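Local coordinates for uncharacterized hypothetical protein (Bacteroides uniformis, PDB 4EIU) that is of unknown function but belongs to the DUF3823 family, whose N-terminal domain is grouped with the transthyretin-like folds, at residues V120-V125 / E242-L247; F167-S172 / V217-A222; F79-R84 / Y227-G232; V16-T21 / V111-N116. One frame throughout, in Å; residues are numbered along the deposited sequence.

Contact 1: V120-V125 / E242-L247; sequences VGNPQV and EPMEVL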
loop_
_atom_site.group_PDB
_atom_site.type_symbol
_atom_site.label_atom_id
_atom_site.label_comp_id
_atom_site.label_asym_id
_atom_site.label_seq_id
_atom_site.Cartn_x
_atom_site.Cartn_y
_atom_site.Cartn_z
ATOM N N VAL A 120 6.421 13.711 10.867
ATOM C CA VAL A 120 6.203 15.112 11.195
ATOM C C VAL A 120 7.542 15.809 11.382
ATOM O O VAL A 120 7.839 16.757 10.658
ATOM C CB VAL A 120 5.303 15.289 12.427
ATOM C CG1 VAL A 120 5.165 16.772 12.762
ATOM C CG2 VAL A 120 3.947 14.668 12.145
ATOM N N GLY A 121 8.369 15.337 12.310
ATOM C CA GLY A 121 9.688 15.975 12.496
ATOM C C GLY A 121 10.786 15.369 11.638
ATOM O O GLY A 121 10.528 14.557 10.771
ATOM N N ASN A 122 12.021 15.785 11.892
ATOM C CA ASN A 122 13.201 15.008 11.511
ATOM C C ASN A 122 13.445 13.991 12.618
ATOM O O ASN A 122 13.375 14.348 13.790
ATOM C CB ASN A 122 14.437 15.900 11.404
ATOM C CG ASN A 122 14.420 16.768 10.171
ATOM O OD1 ASN A 122 14.258 16.274 9.058
ATOM N ND2 ASN A 122 14.583 18.071 10.362
ATOM N N PRO A 123 13.722 12.726 12.268
ATOM C CA PRO A 123 14.005 11.756 13.335
ATOM C C PRO A 123 15.252 12.093 14.181
ATOM O O PRO A 123 16.344 12.135 13.642
ATOM C CB PRO A 123 14.212 10.445 12.561
ATOM C CG PRO A 123 13.393 10.609 11.314
ATOM C CD PRO A 123 13.502 12.068 10.963
ATOM N N GLN A 124 15.080 12.359 15.477
ATOM C CA GLN A 124 16.217 12.547 16.405
ATOM C C GLN A 124 16.958 11.215 16.580
ATOM O O GLN A 124 16.328 10.171 16.605
ATOM C CB GLN A 124 15.728 12.962 17.800
ATOM C CG GLN A 124 15.089 14.334 17.955
ATOM C CD GLN A 124 14.508 14.543 19.360
ATOM O OE1 GLN A 124 13.292 14.532 19.541
ATOM N NE2 GLN A 124 15.375 14.719 20.358
ATOM N N VAL A 125 18.277 11.250 16.744
ATOM C CA VAL A 125 19.063 10.054 17.109
ATOM C C VAL A 125 19.858 10.336 18.386
ATOM O O VAL A 125 20.443 11.410 18.533
ATOM C CB VAL A 125 20.050 9.643 15.989
ATOM C CG1 VAL A 125 20.826 8.387 16.377
ATOM C CG2 VAL A 125 19.313 9.439 14.670
ATOM N N GLU A 242 6.855 8.511 3.023
ATOM C CA GLU A 242 8.100 8.615 2.281
ATOM C C GLU A 242 9.227 8.121 3.184
ATOM O O GLU A 242 9.126 8.262 4.415
ATOM C CB GLU A 242 8.377 10.055 1.872
ATOM C CG GLU A 242 7.504 10.562 0.733
ATOM C CD GLU A 242 7.658 12.061 0.557
ATOM O OE1 GLU A 242 8.788 12.513 0.272
ATOM O OE2 GLU A 242 6.667 12.800 0.751
ATOM N N PRO A 243 10.273 7.513 2.591
ATOM C CA PRO A 243 11.468 7.195 3.387
ATOM C C PRO A 243 12.242 8.444 3.781
ATOM O O PRO A 243 12.082 9.495 3.169
ATOM C CB PRO A 243 12.305 6.308 2.456
ATOM C CG PRO A 243 11.853 6.619 1.087
ATOM C CD PRO A 243 10.411 7.069 1.188
HETATM N N MSE A 244 13.063 8.331 4.821
HETATM C CA MSE A 244 13.963 9.387 5.207
HETATM C C MSE A 244 15.312 8.779 5.552
HETATM O O MSE A 244 15.392 7.675 6.115
HETATM C CB MSE A 244 13.412 10.169 6.392
HETATM C CG MSE A 244 12.147 10.954 6.075
HETATM SE SE MSE A 244 11.644 12.028 7.601
HETATM C CE MSE A 244 12.744 13.602 7.422
ATOM N N GLU A 245 16.362 9.495 5.168
ATOM C CA GLU A 245 17.728 9.100 5.478
ATOM C C GLU A 245 18.082 9.650 6.833
ATOM O O GLU A 245 17.818 10.815 7.112
ATOM C CB GLU A 245 18.679 9.664 4.435
ATOM C CG GLU A 245 20.108 9.185 4.588
ATOM C CD GLU A 245 21.030 9.851 3.597
ATOM O OE1 GLU A 245 20.744 9.759 2.390
ATOM O OE2 GLU A 245 22.008 10.474 4.030
ATOM N N VAL A 246 18.687 8.808 7.671
ATOM C CA VAL A 246 19.119 9.198 8.999
ATOM C C VAL A 246 20.592 8.868 9.216
ATOM O O VAL A 246 21.019 7.719 9.085
ATOM C CB VAL A 246 18.313 8.493 10.094
ATOM C CG1 VAL A 246 18.743 9.016 11.470
ATOM C CG2 VAL A 246 16.820 8.711 9.860
ATOM N N LEU A 247 21.365 9.882 9.560
ATOM C CA LEU A 247 22.783 9.686 9.789
ATOM C C LEU A 247 22.949 9.485 11.298
ATOM O O LEU A 247 22.604 10.375 12.082
ATOM C CB LEU A 247 23.566 10.896 9.273
ATOM C CG LEU A 247 23.530 11.178 7.755
ATOM C CD1 LEU A 247 22.125 11.384 7.187
ATOM C CD2 LEU A 247 24.400 12.391 7.439
#
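P123 and V246 mark the closest backbone approach, their CA atoms 7.2 Å from each other, between G121-V125 and M244-L247, which run in roughly the same direction, 31° apart end to end. That spacing is too wide for backbone pairing, and no hydrogen bond joins the segments, which are bridged mainly by side chains. The P123 ring points toward E242-L247 and is met on two atoms. Its CD lies 3.8 Å from SE of the selenomethionine M244, while its CB lies 4.1 Å from CG2 of V246. The M244 chain is bent at its last torsion (chi3 83°), and the terminal methyl swings over toward N122, where CE comes within 3.5 Å of OD1; the two side chains meet there at about a right angle. V246 divides its branches between neighbours: CG2, beside its backbone N, goes to P123, and CG1, anti to that nitrogen, goes to V125 CG2. The last pair is modelled at 3.3 Å, tighter than normal carbon contact and therefore doubtful in detail. The contact lies near the surface, where the outermost strands of two sheets, 115-126 and 239-247, come side chain to side chain. M244 and V246 bond to strand 216-225, whereas V120-V125 bonds to strand 129-138, whose I130 also touches P123.

Contact 2: F167-S172 / V217-A222; sequences FFVSYS and VFVRAA
With CG turned anti to its backbone N (chi1 -174°), F167 leans its ring across to V219, where CE1 comes 3.7 Å from CB. V219 has CG1 anti to its own carbonyl carbon (chi1 -53°), which directs that methyl to V169 CG2, 3.9 Å off; these two valines lie side by side and point the same way. V169 CG2 also sits above the rim of one face of the F167 ring, making a compact cluster. Beneath it the backbones pair antiparallel. F168 and R220 form one hydrogen-bonded pair, S170 and F218 the next, and the bond from F218 N to S170 O is short and almost straight (2.7 Å, 175°). These strands are the two inner ones of a four-stranded antiparallel sheet, one layer of a beta-sandwich: F167, V169, V219 and A221 share a face, from which F167 and V219 reach F119 of the opposing sheet. The other face carries F168, whose CE2 rests 3.7 Å from A222 CB, and R220, whose guanidinium is held by the backbone oxygens of S241, V175 and T27. Where strand 162-170 ends, S170 OG accepts from S172 N at 3.1 Å in an ST turn, and is also bonded to A179. The turn brings Y171 O to the edge of the F218 ring, 3.4 Å from CD1 and in the ring plane.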
loop_
_atom_site.group_PDB
_atom_site.type_symbol
_atom_site.label_atom_id
_atom_site.label_comp_id
_atom_site.label_asym_id
_atom_site.label_seq_id
_atom_site.Cartn_x
_atom_site.Cartn_y
_atom_site.Cartn_z
ATOM N N PHE A 167 7.667 1.162 12.236
ATOM C CA PHE A 167 8.811 2.001 11.967
ATOM C C PHE A 167 9.880 1.077 11.383
ATOM O O PHE A 167 10.588 0.382 12.109
ATOM C CB PHE A 167 9.232 2.684 13.262
ATOM C CG PHE A 167 10.315 3.705 13.120
ATOM C CD1 PHE A 167 10.247 4.705 12.174
ATOM C CD2 PHE A 167 11.388 3.706 14.010
ATOM C CE1 PHE A 167 11.236 5.668 12.092
ATOM C CE2 PHE A 167 12.375 4.663 13.928
ATOM C CZ PHE A 167 12.306 5.640 12.957
ATOM N N PHE A 168 9.905 1.006 10.048
ATOM C CA PHE A 168 10.829 0.153 9.331
ATOM C C PHE A 168 12.177 0.859 9.251
ATOM O O PHE A 168 12.256 2.046 8.940
ATOM C CB PHE A 168 10.324 -0.176 7.926
ATOM C CG PHE A 168 9.088 -1.043 7.897
ATOM C CD1 PHE A 168 9.098 -2.321 8.447
ATOM C CD2 PHE A 168 7.926 -0.604 7.264
ATOM C CE1 PHE A 168 7.962 -3.129 8.391
ATOM C CE2 PHE A 168 6.786 -1.400 7.213
ATOM C CZ PHE A 168 6.807 -2.669 7.757
ATOM N N VAL A 169 13.235 0.122 9.565
ATOM C CA VAL A 169 14.597 0.636 9.460
ATOM C C VAL A 169 15.407 -0.345 8.624
ATOM O O VAL A 169 15.312 -1.565 8.812
ATOM C CB VAL A 169 15.204 0.824 10.864
ATOM C CG1 VAL A 169 16.660 1.261 10.787
ATOM C CG2 VAL A 169 14.377 1.831 11.656
ATOM N N SER A 170 16.182 0.183 7.683
ATOM C CA SER A 170 17.006 -0.646 6.814
ATOM C C SER A 170 18.247 0.127 6.348
ATOM O O SER A 170 18.219 1.359 6.211
ATOM C CB SER A 170 16.181 -1.079 5.605
ATOM O OG SER A 170 16.852 -2.020 4.791
ATOM N N TYR A 171 19.339 -0.596 6.107
ATOM C CA TYR A 171 20.473 -0.013 5.392
ATOM C C TYR A 171 20.074 0.366 3.956
ATOM O O TYR A 171 20.669 1.276 3.363
ATOM C CB TYR A 171 21.670 -0.971 5.365
ATOM C CG TYR A 171 22.462 -1.057 6.649
ATOM C CD1 TYR A 171 22.948 0.095 7.269
ATOM C CD2 TYR A 171 22.789 -2.295 7.222
ATOM C CE1 TYR A 171 23.723 0.023 8.427
ATOM C CE2 TYR A 171 23.560 -2.375 8.385
ATOM C CZ TYR A 171 24.024 -1.212 8.984
ATOM O OH TYR A 171 24.794 -1.257 10.143
ATOM N N SER A 172 19.061 -0.301 3.401
ATOM C CA SER A 172 18.678 -0.074 2.011
ATOM C C SER A 172 17.655 1.048 1.848
ATOM O O SER A 172 16.689 1.171 2.644
ATOM C CB SER A 172 18.136 -1.353 1.391
ATOM O OG SER A 172 17.512 -1.042 0.158
ATOM N N VAL A 217 21.251 4.897 7.745
ATOM C CA VAL A 217 20.111 3.994 7.582
ATOM C C VAL A 217 18.962 4.772 6.960
ATOM O O VAL A 217 18.953 6.007 6.953
ATOM C CB VAL A 217 19.603 3.389 8.919
ATOM C CG1 VAL A 217 20.645 2.462 9.514
ATOM C CG2 VAL A 217 19.215 4.484 9.903
ATOM N N PHE A 218 18.004 4.034 6.432
ATOM C CA PHE A 218 16.759 4.630 5.924
ATOM C C PHE A 218 15.599 4.160 6.774
ATOM O O PHE A 218 15.545 2.975 7.139
ATOM C CB PHE A 218 16.564 4.271 4.469
ATOM C CG PHE A 218 17.659 4.803 3.584
ATOM C CD1 PHE A 218 18.835 4.087 3.415
ATOM C CD2 PHE A 218 17.534 6.040 2.964
ATOM C CE1 PHE A 218 19.868 4.584 2.633
ATOM C CE2 PHE A 218 18.556 6.536 2.165
ATOM C CZ PHE A 218 19.721 5.808 1.997
ATOM N N VAL A 219 14.709 5.096 7.112
ATOM C CA VAL A 219 13.553 4.821 7.984
ATOM C C VAL A 219 12.246 5.187 7.294
ATOM O O VAL A 219 12.202 6.062 6.426
ATOM C CB VAL A 219 13.633 5.582 9.331
ATOM C CG1 VAL A 219 14.962 5.327 10.019
ATOM C CG2 VAL A 219 13.402 7.071 9.126
ATOM N N ARG A 220 11.171 4.515 7.681
ATOM C CA ARG A 220 9.893 4.724 7.025
ATOM C C ARG A 220 8.751 4.272 7.935
ATOM O O ARG A 220 8.884 3.268 8.636
ATOM C CB ARG A 220 9.855 3.916 5.750
ATOM C CG ARG A 220 8.877 4.397 4.705
ATOM C CD ARG A 220 9.058 3.567 3.450
ATOM N NE ARG A 220 8.110 3.925 2.406
ATOM C CZ ARG A 220 7.822 3.173 1.341
ATOM N NH1 ARG A 220 8.398 1.993 1.146
ATOM N NH2 ARG A 220 6.913 3.597 0.461
ATOM N N ALA A 221 7.646 5.009 7.894
ATOM C CA ALA A 221 6.461 4.680 8.694
ATOM C C ALA A 221 5.439 4.003 7.836
ATOM O O ALA A 221 5.391 4.204 6.611
ATOM C CB ALA A 221 5.885 5.922 9.362
ATOM N N ALA A 222 4.652 3.138 8.471
ATOM C CA ALA A 222 3.575 2.461 7.820
ATOM C C ALA A 222 2.472 2.223 8.825
ATOM O O ALA A 222 2.745 2.138 10.017
ATOM C CB ALA A 222 4.037 1.142 7.196
#

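Contact 3: F79-R84 / Y227-G232; sequences FIPLVR and YDTPVG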
loop_
_atom_site.group_PDB
_atom_site.type_symbol
_atom_site.label_atom_id
_atom_site.label_comp_id
_atom_site.label_asym_id
_atom_site.label_seq_id
_atom_site.Cartn_x
_atom_site.Cartn_y
_atom_site.Cartn_z
ATOM N N PHE A 79 -6.049 0.104 -0.349
ATOM C CA PHE A 79 -7.097 0.976 -0.842
ATOM C C PHE A 79 -8.391 0.185 -1.065
ATOM O O PHE A 79 -8.392 -1.038 -1.235
ATOM C CB PHE A 79 -6.659 1.772 -2.089
ATOM C CG PHE A 79 -6.074 0.930 -3.206
ATOM C CD1 PHE A 79 -6.887 0.205 -4.045
ATOM C CD2 PHE A 79 -4.684 0.921 -3.426
ATOM C CE1 PHE A 79 -6.329 -0.508 -5.117
ATOM C CE2 PHE A 79 -4.117 0.184 -4.472
ATOM C CZ PHE A 79 -4.949 -0.529 -5.298
ATOM N N ILE A 80 -9.504 0.917 -1.094
ATOM C CA ILE A 80 -10.811 0.317 -1.253
ATOM C C ILE A 80 -10.781 -0.562 -2.484
ATOM O O ILE A 80 -10.333 -0.115 -3.552
ATOM C CB ILE A 80 -11.929 1.377 -1.400
ATOM C CG1 ILE A 80 -12.132 2.086 -0.050
ATOM C CG2 ILE A 80 -13.253 0.707 -1.814
ATOM C CD1 ILE A 80 -13.261 3.115 -0.046
ATOM N N PRO A 81 -11.204 -1.813 -2.342
ATOM C CA PRO A 81 -11.206 -2.657 -3.569
ATOM C C PRO A 81 -11.977 -2.056 -4.730
ATOM O O PRO A 81 -13.119 -1.558 -4.540
ATOM C CB PRO A 81 -11.878 -3.936 -3.108
ATOM C CG PRO A 81 -11.610 -3.980 -1.630
ATOM C CD PRO A 81 -11.640 -2.560 -1.160
ATOM N N LEU A 82 -11.358 -2.101 -5.914
ATOM C CA LEU A 82 -11.936 -1.614 -7.147
ATOM C C LEU A 82 -12.864 -2.641 -7.772
ATOM O O LEU A 82 -13.754 -2.284 -8.523
ATOM C CB LEU A 82 -10.785 -1.289 -8.156
ATOM C CG LEU A 82 -9.850 -0.154 -7.689
ATOM C CD1 LEU A 82 -8.738 0.014 -8.753
ATOM C CD2 LEU A 82 -10.610 1.159 -7.426
ATOM N N VAL A 83 -12.618 -3.927 -7.508
ATOM C CA VAL A 83 -13.452 -4.981 -8.005
ATOM C C VAL A 83 -14.163 -5.577 -6.803
ATOM O O VAL A 83 -13.529 -6.198 -5.953
ATOM C CB VAL A 83 -12.655 -6.041 -8.791
ATOM C CG1 VAL A 83 -13.596 -7.126 -9.387
ATOM C CG2 VAL A 83 -11.851 -5.360 -9.908
ATOM N N ARG A 84 -15.476 -5.393 -6.740
ATOM C CA ARG A 84 -16.233 -5.722 -5.538
ATOM C C ARG A 84 -17.338 -6.710 -5.819
ATOM O O ARG A 84 -18.263 -6.406 -6.587
ATOM C CB ARG A 84 -16.815 -4.478 -4.882
ATOM C CG ARG A 84 -15.740 -3.484 -4.500
ATOM C CD ARG A 84 -16.256 -2.370 -3.676
ATOM N NE ARG A 84 -17.065 -1.392 -4.374
ATOM C CZ ARG A 84 -16.622 -0.298 -4.981
ATOM N NH1 ARG A 84 -15.327 -0.039 -5.119
ATOM N NH2 ARG A 84 -17.499 0.554 -5.480
ATOM N N TYR A 227 -8.400 -5.014 7.657
ATOM C CA TYR A 227 -9.094 -5.316 6.427
ATOM C C TYR A 227 -8.112 -5.793 5.355
ATOM O O TYR A 227 -7.112 -5.137 5.089
ATOM C CB TYR A 227 -9.816 -4.056 5.904
ATOM C CG TYR A 227 -10.849 -4.370 4.844
ATOM C CD1 TYR A 227 -12.052 -4.972 5.162
ATOM C CD2 TYR A 227 -10.604 -4.085 3.479
ATOM C CE1 TYR A 227 -13.005 -5.280 4.165
ATOM C CE2 TYR A 227 -11.527 -4.391 2.510
ATOM C CZ TYR A 227 -12.721 -4.979 2.847
ATOM O OH TYR A 227 -13.603 -5.276 1.871
ATOM N N ASP A 228 -8.423 -6.942 4.795
ATOM C CA ASP A 228 -7.568 -7.592 3.826
ATOM C C ASP A 228 -7.953 -7.326 2.405
ATOM O O ASP A 228 -9.148 -7.203 2.074
ATOM C CB ASP A 228 -7.442 -9.112 4.104
ATOM C CG ASP A 228 -8.773 -9.863 4.099
ATOM O OD1 ASP A 228 -9.840 -9.257 4.261
ATOM O OD2 ASP A 228 -8.759 -11.092 3.913
ATOM N N THR A 229 -6.926 -7.257 1.556
ATOM C CA THR A 229 -7.096 -7.020 0.123
ATOM C C THR A 229 -6.133 -7.973 -0.597
ATOM O O THR A 229 -4.964 -8.116 -0.188
ATOM C CB THR A 229 -6.875 -5.518 -0.277
ATOM O OG1 THR A 229 -5.591 -5.044 0.154
ATOM C CG2 THR A 229 -7.959 -4.611 0.332
ATOM N N PRO A 230 -6.631 -8.718 -1.594
ATOM C CA PRO A 230 -8.043 -8.905 -1.949
ATOM C C PRO A 230 -8.788 -9.545 -0.787
ATOM O O PRO A 230 -8.175 -10.218 0.077
ATOM C CB PRO A 230 -8.033 -9.871 -3.151
ATOM C CG PRO A 230 -6.622 -10.280 -3.345
ATOM C CD PRO A 230 -5.713 -9.415 -2.512
ATOM N N VAL A 231 -10.084 -9.297 -0.770
ATOM C CA VAL A 231 -10.970 -9.746 0.308
ATOM C C VAL A 231 -10.828 -11.257 0.439
ATOM O O VAL A 231 -10.845 -11.979 -0.551
ATOM C CB VAL A 231 -12.410 -9.252 0.033
ATOM C CG1 VAL A 231 -13.429 -9.954 0.923
ATOM C CG2 VAL A 231 -12.367 -7.733 0.258
ATOM N N GLY A 232 -10.639 -11.716 1.654
ATOM C CA GLY A 232 -10.504 -13.142 1.953
ATOM C C GLY A 232 -9.082 -13.648 1.842
ATOM O O GLY A 232 -8.825 -14.823 2.165
#
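P81 presses its pyrrolidine ring toward Y227, T229 and V231, and it is the residue through which most of this contact is made. Its CD approaches the Y227 ring at the edge, near the ring plane, 4.1 Å from CE2. In Y227, CG anti to the backbone N (chi1 -165°) sends the ring toward P81; F145 and Y159 meet the same ring edge-to-face. T229 (chi1 55°) has OG1 between the backbone N and the carbonyl carbon, and CG2 anti to the carbonyl carbon. The hydroxyl is thereby bonded to G77 O, while the methyl CG2 lies 3.9 Å from F79 O and 4.2 Å from P81 CG; the T229 side chain crosses P81 at about a right angle. V231, more exposed, adds its CG2 4.3 Å from P81 CG. No hydrogen bond links the two segments, but the P81 carbonyl is held within its own segment: R84 folds back so that NH1 gives a bond of 2.7 Å to P81 O, in the plane of both the carbonyl and the guanidinium. The NE of R84 and the Y227 hydroxyl both bond to one PEG oxygen; the PEG, probably from the crystallisation liquor, may mark a pocket. The whole is a loop-to-loop seam between domains: the loop joining strands 216-225 and 239-247 of the C-terminal beta-sandwich packs against a proline-bearing turn of the transthyretin-like N-terminal domain.

Contact 4: V16-T21 / V111-N116; sequences VVDEAT and VQPFLN
D18 and N116 face each other through a pair of waters. D18 OD2 and N116 OD1, both acceptors, are joined by water 2, which donates to each, at 2.6 Å from D18 OD2 and 2.8 Å from N116 OD1; water 1 donates to the same D18 oxygen and accepts from N116 ND2. The two ends of the amide are thus distinguished, which would fix its flip. D18 OD2 also accepts from T21 OG1, making three donors on one oxygen, consistent with an ionised carboxylate. The other oxygen, OD1, takes the backbone N of A20 at 3.0 Å in an Asx turn, the donor lying well above the carboxylate plane. The carboxylate is placed by CG standing anti to the D18 backbone N (chi1 177°), and OD1 packs 3.5 Å from P113 CD. The backbones meet in a parallel bridge at D18 and V111: V111 N bonds to V17 O at 2.8 Å, and E19 N returns to V111 O. V16 CG1 lies 3.7 Å from V111 CG2, the two side chains crossing at about a right angle. Nearer the solvent, E19 and Q112 run side by side with their flat ends 23° apart but no bond between them; Q112 OE1 is instead bonded to K148 of helix 142-149. V16 and V111 both lie on I75 of strand 69-76, and just beyond the bridge the chain enters strand 115-126, where N116 touches T137 of strand 129-138.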
loop_
_atom_site.group_PDB
_atom_site.type_symbol
_atom_site.label_atom_id
_atom_site.label_comp_id
_atom_site.label_asym_id
_atom_site.label_seq_id
_atom_site.Cartn_x
_atom_site.Cartn_y
_atom_site.Cartn_z
ATOM N N VAL A 16 -0.460 4.886 -9.606
ATOM C CA VAL A 16 -1.564 4.734 -8.650
ATOM C C VAL A 16 -1.591 5.967 -7.766
ATOM O O VAL A 16 -0.606 6.275 -7.100
ATOM C CB VAL A 16 -1.456 3.422 -7.838
ATOM C CG1 VAL A 16 -2.654 3.277 -6.825
ATOM C CG2 VAL A 16 -1.353 2.227 -8.780
ATOM N N VAL A 17 -2.689 6.736 -7.859
ATOM C CA VAL A 17 -2.803 7.987 -7.189
ATOM C C VAL A 17 -4.116 8.048 -6.367
ATOM O O VAL A 17 -5.095 7.374 -6.644
ATOM C CB VAL A 17 -2.715 9.210 -8.139
ATOM C CG1 VAL A 17 -1.412 9.195 -8.962
ATOM C CG2 VAL A 17 -3.936 9.291 -9.052
ATOM N N ASP A 18 -4.078 8.874 -5.348
ATOM C CA ASP A 18 -5.222 9.081 -4.483
ATOM C C ASP A 18 -6.216 10.000 -5.229
ATOM O O ASP A 18 -5.904 11.124 -5.558
ATOM C CB ASP A 18 -4.703 9.731 -3.211
ATOM C CG ASP A 18 -5.802 10.090 -2.218
ATOM O OD1 ASP A 18 -6.975 9.772 -2.459
ATOM O OD2 ASP A 18 -5.470 10.749 -1.201
ATOM N N GLU A 19 -7.413 9.487 -5.469
ATOM C CA GLU A 19 -8.543 10.268 -6.003
ATOM C C GLU A 19 -8.755 11.626 -5.325
ATOM O O GLU A 19 -9.074 12.617 -5.974
ATOM C CB GLU A 19 -9.813 9.404 -5.807
ATOM C CG GLU A 19 -10.973 9.861 -6.658
ATOM C CD GLU A 19 -12.243 9.126 -6.294
ATOM O OE1 GLU A 19 -12.311 7.900 -6.466
ATOM O OE2 GLU A 19 -13.159 9.780 -5.803
ATOM N N ALA A 20 -8.599 11.685 -4.010
ATOM C CA ALA A 20 -8.891 12.920 -3.299
ATOM C C ALA A 20 -7.800 13.983 -3.447
ATOM O O ALA A 20 -8.118 15.138 -3.492
ATOM C CB ALA A 20 -9.196 12.648 -1.827
ATOM N N THR A 21 -6.525 13.601 -3.519
ATOM C CA THR A 21 -5.421 14.567 -3.523
ATOM C C THR A 21 -4.568 14.574 -4.777
ATOM O O THR A 21 -3.865 15.526 -5.020
ATOM C CB THR A 21 -4.470 14.318 -2.337
ATOM O OG1 THR A 21 -3.854 13.036 -2.503
ATOM C CG2 THR A 21 -5.218 14.400 -0.999
ATOM N N VAL A 111 -7.428 5.821 -6.738
ATOM C CA VAL A 111 -7.883 4.897 -5.698
ATOM C C VAL A 111 -8.138 5.702 -4.422
ATOM O O VAL A 111 -7.932 6.918 -4.374
ATOM C CB VAL A 111 -6.872 3.756 -5.478
ATOM C CG1 VAL A 111 -6.591 3.018 -6.802
ATOM C CG2 VAL A 111 -5.581 4.294 -4.889
ATOM N N GLN A 112 -8.645 5.015 -3.424
ATOM C CA GLN A 112 -9.019 5.616 -2.127
ATOM C C GLN A 112 -8.223 4.836 -1.064
ATOM O O GLN A 112 -8.687 3.820 -0.565
ATOM C CB GLN A 112 -10.514 5.493 -1.940
ATOM C CG GLN A 112 -11.230 6.536 -2.798
ATOM C CD GLN A 112 -12.735 6.381 -2.877
ATOM O OE1 GLN A 112 -13.267 5.287 -3.173
ATOM N NE2 GLN A 112 -13.441 7.482 -2.625
ATOM N N PRO A 113 -7.008 5.328 -0.733
ATOM C CA PRO A 113 -6.181 4.603 0.215
ATOM C C PRO A 113 -6.853 4.610 1.586
ATOM O O PRO A 113 -7.516 5.546 1.918
ATOM C CB PRO A 113 -4.884 5.424 0.276
ATOM C CG PRO A 113 -5.265 6.789 -0.177
ATOM C CD PRO A 113 -6.446 6.638 -1.095
ATOM N N PHE A 114 -6.625 3.567 2.375
ATOM C CA PHE A 114 -7.259 3.486 3.667
ATOM C C PHE A 114 -6.734 4.560 4.626
ATOM O O PHE A 114 -7.497 5.139 5.391
ATOM C CB PHE A 114 -6.991 2.124 4.303
ATOM C CG PHE A 114 -7.461 0.954 3.501
ATOM C CD1 PHE A 114 -8.680 0.979 2.860
ATOM C CD2 PHE A 114 -6.705 -0.195 3.427
ATOM C CE1 PHE A 114 -9.127 -0.120 2.144
ATOM C CE2 PHE A 114 -7.147 -1.295 2.706
ATOM C CZ PHE A 114 -8.384 -1.263 2.091
ATOM N N LEU A 115 -5.427 4.790 4.584
ATOM C CA LEU A 115 -4.687 5.678 5.515
ATOM C C LEU A 115 -3.638 6.501 4.782
ATOM O O LEU A 115 -3.084 6.064 3.773
ATOM C CB LEU A 115 -3.988 4.844 6.602
ATOM C CG LEU A 115 -4.852 3.926 7.503
ATOM C CD1 LEU A 115 -3.995 3.048 8.440
ATOM C CD2 LEU A 115 -5.835 4.745 8.362
ATOM N N ASN A 116 -3.399 7.701 5.291
ATOM C CA ASN A 116 -2.261 8.496 4.940
ATOM C C ASN A 116 -1.315 8.493 6.117
ATOM O O ASN A 116 -1.739 8.667 7.272
ATOM C CB ASN A 116 -2.701 9.916 4.614
ATOM C CG ASN A 116 -3.534 9.990 3.359
ATOM O OD1 ASN A 116 -3.307 9.251 2.407
ATOM N ND2 ASN A 116 -4.473 10.910 3.333
HETATM O O HOH W 1 -6.655 11.084 1.004
HETATM O O HOH W 2 -3.152 10.213 -0.254
#

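From the N terminus, contact 4 is the first to close, joining the end of strand 10-18 to V111-N116 and bringing the end of strand 104-111 beside strand 10-18. Inside its loop lies F79-R84, which waits for Y227-G232 before contact 3 closes; contacts 3 and 4 therefore cross, and they touch where I80 N meets Q112 O. Contact 1 opens in strand 115-126, directly after contact 4, and the two are in series. Contact 2 is nested within the loops of both contact 1 and contact 3, pairing inner strands of the C-terminal sheet. Contact 1 closes last, crossing contact 3 and joining the sandwich's two sheets, while contact 3 ties the domains together.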